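Local coordinates for mandelate racemase/muconate lactonizing enzyme, C-terminal domain protein (Paracoccus denitrificans, PDB 4DWD) that binds magnesium and probably acts as a hydro-lyase of the mandelate racemase/muconate lactonizing enzyme type, at residues G134-S139 / I161-D166; R169-I174 / N200-G205; G206-G211 / A238-I243. All blocks are in the same frame, centred on the assembly; numbering follows the deposited sequence.

Contact 1 of 3, residues G134-S139 / I161-D166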
loop_
_atom_site.group_PDB
_atom_site.type_symbol
_atom_site.label_atom_id
_atom_site.label_comp_id
_atom_site.label_asym_id
_atom_site.label_seq_id
_atom_site.Cartn_x
_atom_site.Cartn_y
_atom_site.Cartn_z
ATOM N N GLY B 134 -18.932 32.067 -13.762
ATOM C CA GLY B 134 -20.232 32.030 -14.420
ATOM C C GLY B 134 -20.225 31.562 -15.861
ATOM O O GLY B 134 -21.089 31.948 -16.643
ATOM N N ASN B 135 -19.265 30.722 -16.220
ATOM C CA ASN B 135 -19.155 30.316 -17.621
ATOM C C ASN B 135 -20.018 29.139 -18.039
ATOM O O ASN B 135 -20.193 28.893 -19.237
ATOM C CB ASN B 135 -17.690 30.124 -17.983
ATOM C CG ASN B 135 -16.941 31.429 -17.916
ATOM O OD1 ASN B 135 -17.286 32.383 -18.618
ATOM N ND2 ASN B 135 -15.961 31.512 -17.025
ATOM N N ALA B 136 -20.600 28.436 -17.066
ATOM C CA ALA B 136 -21.519 27.351 -17.411
ATOM C C ALA B 136 -22.703 27.892 -18.207
ATOM O O ALA B 136 -23.124 27.283 -19.193
ATOM C CB ALA B 136 -21.988 26.607 -16.164
ATOM N N ALA B 137 -23.193 29.062 -17.792
ATOM C CA ALA B 137 -24.416 29.666 -18.326
ATOM C C ALA B 137 -24.198 30.465 -19.609
ATOM O O ALA B 137 -25.154 30.770 -20.319
ATOM C CB ALA B 137 -25.055 30.550 -17.265
ATOM N N ARG B 138 -22.949 30.803 -19.905
ATOM C CA ARG B 138 -22.635 31.645 -21.065
ATOM C C ARG B 138 -22.530 30.832 -22.346
ATOM O O ARG B 138 -22.197 29.655 -22.307
ATOM C CB ARG B 138 -21.301 32.354 -20.858
ATOM C CG ARG B 138 -21.337 33.465 -19.845
ATOM C CD ARG B 138 -20.033 34.240 -19.846
ATOM N NE ARG B 138 -20.164 35.365 -18.928
ATOM C CZ ARG B 138 -19.464 35.506 -17.809
ATOM N NH1 ARG B 138 -18.538 34.617 -17.490
ATOM N NH2 ARG B 138 -19.679 36.549 -17.020
ATOM N N SER B 139 -22.796 31.481 -23.481
ATOM C CA SER B 139 -22.406 30.944 -24.780
ATOM C C SER B 139 -20.889 31.099 -24.946
ATOM O O SER B 139 -20.246 31.860 -24.223
ATOM C CB SER B 139 -23.104 31.711 -25.904
ATOM O OG SER B 139 -22.654 33.057 -25.911
ATOM N N ILE B 161 -10.805 30.552 -15.846
ATOM C CA ILE B 161 -12.231 30.536 -16.192
ATOM C C ILE B 161 -12.955 29.519 -15.306
ATOM O O ILE B 161 -12.570 28.346 -15.237
ATOM C CB ILE B 161 -12.480 30.286 -17.702
ATOM C CG1 ILE B 161 -11.658 29.084 -18.227
ATOM C CG2 ILE B 161 -12.124 31.557 -18.465
ATOM C CD1 ILE B 161 -11.938 28.724 -19.682
ATOM N N ARG B 162 -13.984 29.988 -14.608
ATOM C CA ARG B 162 -14.712 29.153 -13.639
ATOM C C ARG B 162 -16.124 28.915 -14.125
ATOM O O ARG B 162 -16.715 29.776 -14.782
ATOM C CB ARG B 162 -14.771 29.821 -12.255
ATOM C CG ARG B 162 -13.520 30.582 -11.839
ATOM C CD ARG B 162 -13.509 30.892 -10.338
ATOM N NE ARG B 162 -14.779 31.482 -9.920
ATOM C CZ ARG B 162 -15.080 32.778 -10.001
ATOM N NH1 ARG B 162 -14.187 33.660 -10.448
ATOM N NH2 ARG B 162 -16.281 33.194 -9.627
ATOM N N TRP B 163 -16.679 27.762 -13.771
ATOM C CA TRP B 163 -17.973 27.359 -14.293
ATOM C C TRP B 163 -19.139 27.803 -13.489
ATOM O O TRP B 163 -20.119 28.314 -14.047
ATOM C CB TRP B 163 -17.991 25.855 -14.581
ATOM C CG TRP B 163 -17.903 25.658 -16.062
ATOM C CD1 TRP B 163 -18.846 25.063 -16.892
ATOM C CD2 TRP B 163 -16.855 26.153 -16.958
ATOM N NE1 TRP B 163 -18.451 25.131 -18.199
ATOM C CE2 TRP B 163 -17.266 25.781 -18.310
ATOM C CE3 TRP B 163 -15.650 26.843 -16.781
ATOM C CZ2 TRP B 163 -16.483 26.076 -19.425
ATOM C CZ3 TRP B 163 -14.874 27.137 -17.903
ATOM C CH2 TRP B 163 -15.289 26.774 -19.201
ATOM N N ASP B 164 -19.047 27.622 -12.178
ATOM C CA ASP B 164 -20.141 27.953 -11.267
ATOM C C ASP B 164 -21.497 27.406 -11.725
ATOM O O ASP B 164 -22.499 28.131 -11.751
ATOM C CB ASP B 164 -20.195 29.466 -11.039
ATOM C CG ASP B 164 -18.938 29.978 -10.391
ATOM O OD1 ASP B 164 -18.616 29.474 -9.294
ATOM O OD2 ASP B 164 -18.261 30.841 -10.992
ATOM N N GLY B 165 -21.521 26.119 -12.068
ATOM C CA GLY B 165 -22.768 25.445 -12.431
ATOM C C GLY B 165 -23.537 24.932 -11.217
ATOM O O GLY B 165 -23.157 25.176 -10.072
ATOM N N ASP B 166 -24.618 24.206 -11.473
ATOM C CA ASP B 166 -25.475 23.669 -10.418
ATOM C C ASP B 166 -24.934 22.315 -9.959
ATOM O O ASP B 166 -24.885 21.370 -10.755
ATOM C CB ASP B 166 -26.893 23.529 -10.976
ATOM C CG ASP B 166 -27.880 22.942 -9.978
ATOM O OD1 ASP B 166 -27.468 22.307 -8.982
ATOM O OD2 ASP B 166 -29.094 23.114 -10.201
HETATM O O HOH W 1 -22.688 29.591 -14.767
#
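Asn135 and Trp163 meet at the C-terminal ends of two neighbouring parallel strands, 125-132 and 158-162, of the enolase-superfamily barrel, where the loops that follow the strands turn over one another. The backbone sets Asn135 CB over one face of the indole, 4.0 Å from the centroid of the Trp163 six-membered ring and only 9° off the normal, a CH-pi contact. With CG anti to the carbonyl carbon (chi1 -65°), the side chain then turns its amide to Arg162 O. CG passes near that oxygen, and at the tip the amide divides: ND2 donates to Arg162 O at 2.9 Å, bent and tilted from both the amide and carbonyl planes, while OD1 accepts from Arg138 NH1, in the plane of the guanidinium but from above the amide carbonyl plane. The backbone N of Asn135 reaches the same Arg162 O from within the carbonyl plane, so two donors of one residue grip a single oxygen where the strand ends. The next peptide continues the pairing, Ala136 N giving its hydrogen to a lone pair of Trp163 O at 3.1 Å, and a water links that oxygen to Ala137 N. Ala136 CB meanwhile packs on Trp163 CD1, and Phe196 stacks on the indole. Arg162 sends its guanidinium to Asp327 in a salt bridge and also comes close to Asp197, a calcium ligand seen in a structure of this protein, though no ion is bound to this chain here; its NH2 bridges Asp164 OD2 as well. Gly134 N donates to the anti lone pair of Asp164 OD2 across 3.1 Å.

Contact 2 of 3, residues R169-I174 / N200-G205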
loop_
_atom_site.group_PDB
_atom_site.type_symbol
_atom_site.label_atom_id
_atom_site.label_comp_id
_atom_site.label_asym_id
_atom_site.label_seq_id
_atom_site.Cartn_x
_atom_site.Cartn_y
_atom_site.Cartn_z
ATOM N N ARG B 169 -26.190 18.750 -10.536
ATOM C CA ARG B 169 -26.006 18.205 -11.879
ATOM C C ARG B 169 -24.545 17.831 -12.100
ATOM O O ARG B 169 -23.655 18.368 -11.442
ATOM C CB ARG B 169 -26.455 19.223 -12.923
ATOM C CG ARG B 169 -27.900 19.681 -12.742
ATOM C CD ARG B 169 -28.314 20.602 -13.870
ATOM N NE ARG B 169 -28.467 19.863 -15.120
ATOM C CZ ARG B 169 -28.521 20.419 -16.328
ATOM N NH1 ARG B 169 -28.439 21.736 -16.458
ATOM N NH2 ARG B 169 -28.654 19.672 -17.389
ATOM N N CYS B 170 -24.295 16.911 -13.024
ATOM C CA CYS B 170 -22.959 16.354 -13.185
ATOM C C CYS B 170 -22.715 16.043 -14.661
ATOM O O CYS B 170 -23.618 15.569 -15.343
ATOM C CB CYS B 170 -22.860 15.070 -12.361
ATOM S SG CYS B 170 -21.177 14.462 -12.183
ATOM N N ASP B 171 -21.502 16.326 -15.149
ATOM C CA ASP B 171 -21.117 16.056 -16.537
ATOM C C ASP B 171 -22.168 16.625 -17.491
ATOM O O ASP B 171 -22.574 15.960 -18.437
ATOM C CB ASP B 171 -20.977 14.545 -16.805
ATOM C CG ASP B 171 -19.801 13.901 -16.083
ATOM O OD1 ASP B 171 -18.940 14.606 -15.518
ATOM O OD2 ASP B 171 -19.738 12.653 -16.107
ATOM N N VAL B 172 -22.595 17.855 -17.239
ATOM C CA VAL B 172 -23.700 18.482 -17.982
ATOM C C VAL B 172 -23.425 18.699 -19.469
ATOM O O VAL B 172 -24.270 18.399 -20.319
ATOM C CB VAL B 172 -24.123 19.813 -17.306
ATOM C CG1 VAL B 172 -25.063 20.616 -18.200
ATOM C CG2 VAL B 172 -24.767 19.522 -15.957
ATOM N N ASP B 173 -22.249 19.218 -19.795
ATOM C CA ASP B 173 -21.982 19.618 -21.171
ATOM C C ASP B 173 -20.486 19.617 -21.432
ATOM O O ASP B 173 -19.879 20.654 -21.712
ATOM C CB ASP B 173 -22.574 21.007 -21.458
ATOM C CG ASP B 173 -22.332 21.465 -22.891
ATOM O OD1 ASP B 173 -22.076 20.607 -23.774
ATOM O OD2 ASP B 173 -22.411 22.689 -23.136
ATOM N N ILE B 174 -19.895 18.430 -21.358
ATOM C CA ILE B 174 -18.446 18.296 -21.545
ATOM C C ILE B 174 -17.950 18.832 -22.916
ATOM O O ILE B 174 -16.964 19.575 -22.953
ATOM C CB ILE B 174 -17.974 16.856 -21.250
ATOM C CG1 ILE B 174 -18.010 16.595 -19.734
ATOM C CG2 ILE B 174 -16.573 16.613 -21.800
ATOM C CD1 ILE B 174 -17.956 15.126 -19.351
ATOM N N ASN B 200 -16.594 21.674 -9.220
ATOM C CA ASN B 200 -17.126 20.387 -8.762
ATOM C C ASN B 200 -18.092 19.748 -9.754
ATOM O O ASN B 200 -18.953 18.952 -9.366
ATOM C CB ASN B 200 -17.775 20.547 -7.373
ATOM C CG ASN B 200 -16.889 21.303 -6.406
ATOM O OD1 ASN B 200 -17.185 22.448 -6.063
ATOM N ND2 ASN B 200 -15.801 20.680 -5.961
ATOM N N GLY B 201 -17.919 20.065 -11.037
ATOM C CA GLY B 201 -18.930 19.727 -12.029
ATOM C C GLY B 201 -18.850 18.349 -12.651
ATOM O O GLY B 201 -19.748 17.995 -13.400
ATOM N N TYR B 202 -17.812 17.569 -12.348
ATOM C CA TYR B 202 -17.605 16.311 -13.090
ATOM C C TYR B 202 -17.515 15.072 -12.232
ATOM O O TYR B 202 -17.144 15.118 -11.048
ATOM C CB TYR B 202 -16.334 16.366 -13.947
ATOM C CG TYR B 202 -16.274 17.543 -14.881
ATOM C CD1 TYR B 202 -17.258 17.749 -15.850
ATOM C CD2 TYR B 202 -15.231 18.445 -14.806
ATOM C CE1 TYR B 202 -17.203 18.842 -16.701
ATOM C CE2 TYR B 202 -15.157 19.540 -15.662
ATOM C CZ TYR B 202 -16.151 19.727 -16.603
ATOM O OH TYR B 202 -16.092 20.815 -17.434
ATOM N N SER B 203 -17.860 13.952 -12.858
ATOM C CA SER B 203 -17.556 12.642 -12.314
ATOM C C SER B 203 -16.054 12.393 -12.452
ATOM O O SER B 203 -15.357 13.160 -13.124
ATOM C CB SER B 203 -18.308 11.588 -13.120
ATOM O OG SER B 203 -17.914 11.609 -14.487
ATOM N N VAL B 204 -15.538 11.328 -11.844
ATOM C CA VAL B 204 -14.129 10.996 -12.078
ATOM C C VAL B 204 -13.839 10.822 -13.583
ATOM O O VAL B 204 -12.883 11.394 -14.111
ATOM C CB VAL B 204 -13.724 9.727 -11.306
ATOM C CG1 VAL B 204 -12.348 9.235 -11.738
ATOM C CG2 VAL B 204 -13.749 9.996 -9.804
ATOM N N GLY B 205 -14.683 10.060 -14.279
ATOM C CA GLY B 205 -14.477 9.836 -15.706
ATOM C C GLY B 205 -14.592 11.114 -16.515
ATOM O O GLY B 205 -13.810 11.348 -17.439
HETATM O O HOH W 2 -21.685 19.534 -9.997
HETATM O O HOH W 3 -21.229 19.570 -15.170
#
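Asp171 faces Ser203 with its whole carboxylate, and three hydrogen bonds join the two segments. Ser203 OG donates to the syn lone pair of Asp171 OD2 at 2.7 Å, while Ser203 N reaches Asp171 OD1 at 2.9 Å from above the carboxylate plane. Asp171 CG sits beside its own backbone N (chi1 -68°), which turns both oxygens to the serine. Behind them the main chains join, Asp171 N to Gly201 O at 3.0 Å.

Two waters extend the polar seam: one donates to both Arg169 O and Asn200 O, the other donates to Gly201 O and accepts from Val172 N.

Packing is lighter. Cys170 SG rests against the Tyr202-Ser203 peptide, 3.4 Å from Ser203 N, and Ile174 CG1 touches Tyr202 CE1 at 3.9 Å. Asp171 OD1 lies at the edge of the Tyr202 ring, whose hydroxyl bonds to Asp177. Thr320 of a second subunit packs on Cys170 and Asp171.

Ser203 is the N-cap of helix 204-216, its OG also bonding Gly206 N. Asp171 thus fixes the capping residue from the preceding barrel loop, and its negative charge would probably be favoured by the positive end of the helix dipole.

Contact 3 of 3, residues G206-G211 / A238-I243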
loop_
_atom_site.group_PDB
_atom_site.type_symbol
_atom_site.label_atom_id
_atom_site.label_comp_id
_atom_site.label_asym_id
_atom_site.label_seq_id
_atom_site.Cartn_x
_atom_site.Cartn_y
_atom_site.Cartn_z
ATOM N N GLY B 206 -15.579 11.947 -16.191
ATOM C CA GLY B 206 -15.742 13.224 -16.882
ATOM C C GLY B 206 -14.542 14.121 -16.651
ATOM O O GLY B 206 -14.109 14.850 -17.557
ATOM N N ALA B 207 -14.030 14.113 -15.419
ATOM C CA ALA B 207 -12.860 14.920 -15.058
ATOM C C ALA B 207 -11.613 14.511 -15.826
ATOM O O ALA B 207 -10.848 15.356 -16.273
ATOM C CB ALA B 207 -12.593 14.827 -13.566
ATOM N N ILE B 208 -11.401 13.210 -15.976
ATOM C CA ILE B 208 -10.283 12.694 -16.775
ATOM C C ILE B 208 -10.428 13.171 -18.226
ATOM O O ILE B 208 -9.471 13.666 -18.838
ATOM C CB ILE B 208 -10.208 11.143 -16.726
ATOM C CG1 ILE B 208 -9.975 10.641 -15.296
ATOM C CG2 ILE B 208 -9.115 10.608 -17.653
ATOM C CD1 ILE B 208 -8.718 11.190 -14.652
ATOM N N ARG B 209 -11.637 13.035 -18.766
ATOM C CA ARG B 209 -11.902 13.441 -20.154
ATOM C C ARG B 209 -11.643 14.942 -20.375
ATOM O O ARG B 209 -10.926 15.340 -21.310
ATOM C CB ARG B 209 -13.340 13.066 -20.528
ATOM C CG ARG B 209 -13.698 13.297 -21.984
ATOM C CD ARG B 209 -15.136 12.863 -22.248
ATOM N NE ARG B 209 -15.451 12.864 -23.673
ATOM C CZ ARG B 209 -15.336 11.817 -24.489
ATOM N NH1 ARG B 209 -15.657 11.960 -25.761
ATOM N NH2 ARG B 209 -14.900 10.633 -24.052
ATOM N N VAL B 210 -12.196 15.783 -19.506
ATOM C CA VAL B 210 -11.930 17.218 -19.599
ATOM C C VAL B 210 -10.445 17.536 -19.372
ATOM O O VAL B 210 -9.865 18.327 -20.112
ATOM C CB VAL B 210 -12.836 18.006 -18.632
ATOM C CG1 VAL B 210 -12.480 19.487 -18.607
ATOM C CG2 VAL B 210 -14.280 17.836 -19.060
ATOM N N GLY B 211 -9.841 16.912 -18.360
ATOM C CA GLY B 211 -8.413 17.074 -18.098
ATOM C C GLY B 211 -7.535 16.828 -19.309
ATOM O O GLY B 211 -6.628 17.622 -19.586
ATOM N N ALA B 238 -6.097 13.825 -9.541
ATOM C CA ALA B 238 -4.835 14.578 -9.535
ATOM C C ALA B 238 -3.647 13.696 -9.960
ATOM O O ALA B 238 -2.792 14.127 -10.730
ATOM C CB ALA B 238 -4.592 15.186 -8.150
ATOM N N GLN B 239 -3.593 12.467 -9.468
ATOM C CA GLN B 239 -2.471 11.601 -9.791
ATOM C C GLN B 239 -2.572 10.985 -11.174
ATOM O O GLN B 239 -1.552 10.654 -11.760
ATOM C CB GLN B 239 -2.301 10.521 -8.729
ATOM C CG GLN B 239 -1.795 11.066 -7.402
ATOM C CD GLN B 239 -0.383 11.615 -7.485
ATOM O OE1 GLN B 239 0.519 10.976 -8.047
ATOM N NE2 GLN B 239 -0.179 12.807 -6.934
ATOM N N ARG B 240 -3.793 10.850 -11.689
ATOM C CA ARG B 240 -3.998 10.223 -13.007
ATOM C C ARG B 240 -3.676 11.182 -14.149
ATOM O O ARG B 240 -3.232 10.744 -15.194
ATOM C CB ARG B 240 -5.422 9.677 -13.131
ATOM C CG ARG B 240 -5.592 8.374 -12.363
ATOM C CD ARG B 240 -7.027 7.902 -12.267
ATOM N NE ARG B 240 -7.467 7.362 -13.545
ATOM C CZ ARG B 240 -8.652 6.807 -13.750
ATOM N NH1 ARG B 240 -9.531 6.725 -12.754
ATOM N NH2 ARG B 240 -8.956 6.347 -14.958
ATOM N N LEU B 241 -3.878 12.478 -13.936
ATOM C CA LEU B 241 -3.662 13.496 -14.969
ATOM C C LEU B 241 -2.262 14.084 -14.929
ATOM O O LEU B 241 -1.524 13.902 -13.944
ATOM C CB LEU B 241 -4.697 14.618 -14.825
ATOM C CG LEU B 241 -6.131 14.224 -15.176
ATOM C CD1 LEU B 241 -7.004 15.418 -14.846
ATOM C CD2 LEU B 241 -6.257 13.881 -16.660
ATOM N N ASP B 242 -1.902 14.788 -16.005
ATOM C CA ASP B 242 -0.662 15.560 -16.052
ATOM C C ASP B 242 -0.908 17.007 -15.634
ATOM O O ASP B 242 -0.110 17.583 -14.891
ATOM C CB ASP B 242 -0.050 15.532 -17.458
ATOM C CG ASP B 242 0.486 14.165 -17.851
ATOM O OD1 ASP B 242 0.743 13.315 -16.962
ATOM O OD2 ASP B 242 0.641 13.961 -19.072
ATOM N N ILE B 243 -1.996 17.599 -16.120
ATOM C CA ILE B 243 -2.358 18.973 -15.714
ATOM C C ILE B 243 -2.507 18.991 -14.190
ATOM O O ILE B 243 -2.997 18.037 -13.597
ATOM C CB ILE B 243 -3.643 19.479 -16.414
ATOM C CG1 ILE B 243 -3.911 20.959 -16.054
ATOM C CG2 ILE B 243 -4.852 18.598 -16.084
ATOM C CD1 ILE B 243 -4.948 21.617 -16.946
#
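Helix 204-216 runs past the end of helix 231-240, its Gly211 closest to Leu241, where the chain leaves helical geometry, with the two CA atoms 6.7 Å apart. Leu241 is the wedge between them. Its CG lies anti to its carbonyl carbon (chi1 -69°), and from there the branches fan out over the opposite backbone: CD1 rests on Gly211 CA at 3.9 Å and near Ala207 O, while CD2 approaches Ile208 O at 3.9 Å. The bare glycine makes this possible, since a CB on Gly211 would point at the leucine and collide with CD1. Ile208 comes from the other helix with its CD1 leading, in one of two modelled conformers, for which the following contacts hold. That methyl touches Leu241 CG at 4.0 Å, the two side chains meeting at a slant, and also Arg240 CB at 3.9 Å. Ile208 crosses Arg240 at about a right angle, with CD1 above one face of the guanidinium and towards its rim. The arginine chain bends at chi3 (74°); its charged end makes a salt bridge with Glu236 and a hydrogen bond to Leu241 O of a second subunit. Farther along, Ile243 CG2 lies 4.0 Å from Gly211 O. Cutting Leu241 back to an alanine removes CG and both methyls, and is likely to open a gap over Gly211 and leave Ile208 CD1 with Arg240 CB but no leucine to pack on. Phe222 of strand 221-223 also packs on Leu241 and Ile243. Asp242, just past the helix, forms a salt bridge with Arg212 of a third subunit. Such packing of consecutive helices against each other and the strand between them is that of the beta/alpha barrel of the enolase superfamily.

Overall arrangement
Taken in chain order, the three contacts follow one another around one side of the barrel. Contact 1 and contact 2 have centres about 13 Å apart, their segments adjoining in sequence without further touch. Contacts 2 and 3 share helix 204-216 and meet directly: Tyr202 CB lies 3.5 Å from Ala207 N. Of the calcium ligands seen in a structure of this protein, with no ion on this chain here, the Asp197 side chain is about 3 Å from that of Arg162 in contact 1 and about 8 Å from Gly201 in contact 2; the Ile243 side chain of contact 3 is about 9 Å from that of Glu223. The Arg240 side chain of contact 3 lies about 8 Å from a bound magnesium ion. Contacts 2 and 3 also both touch a second subunit.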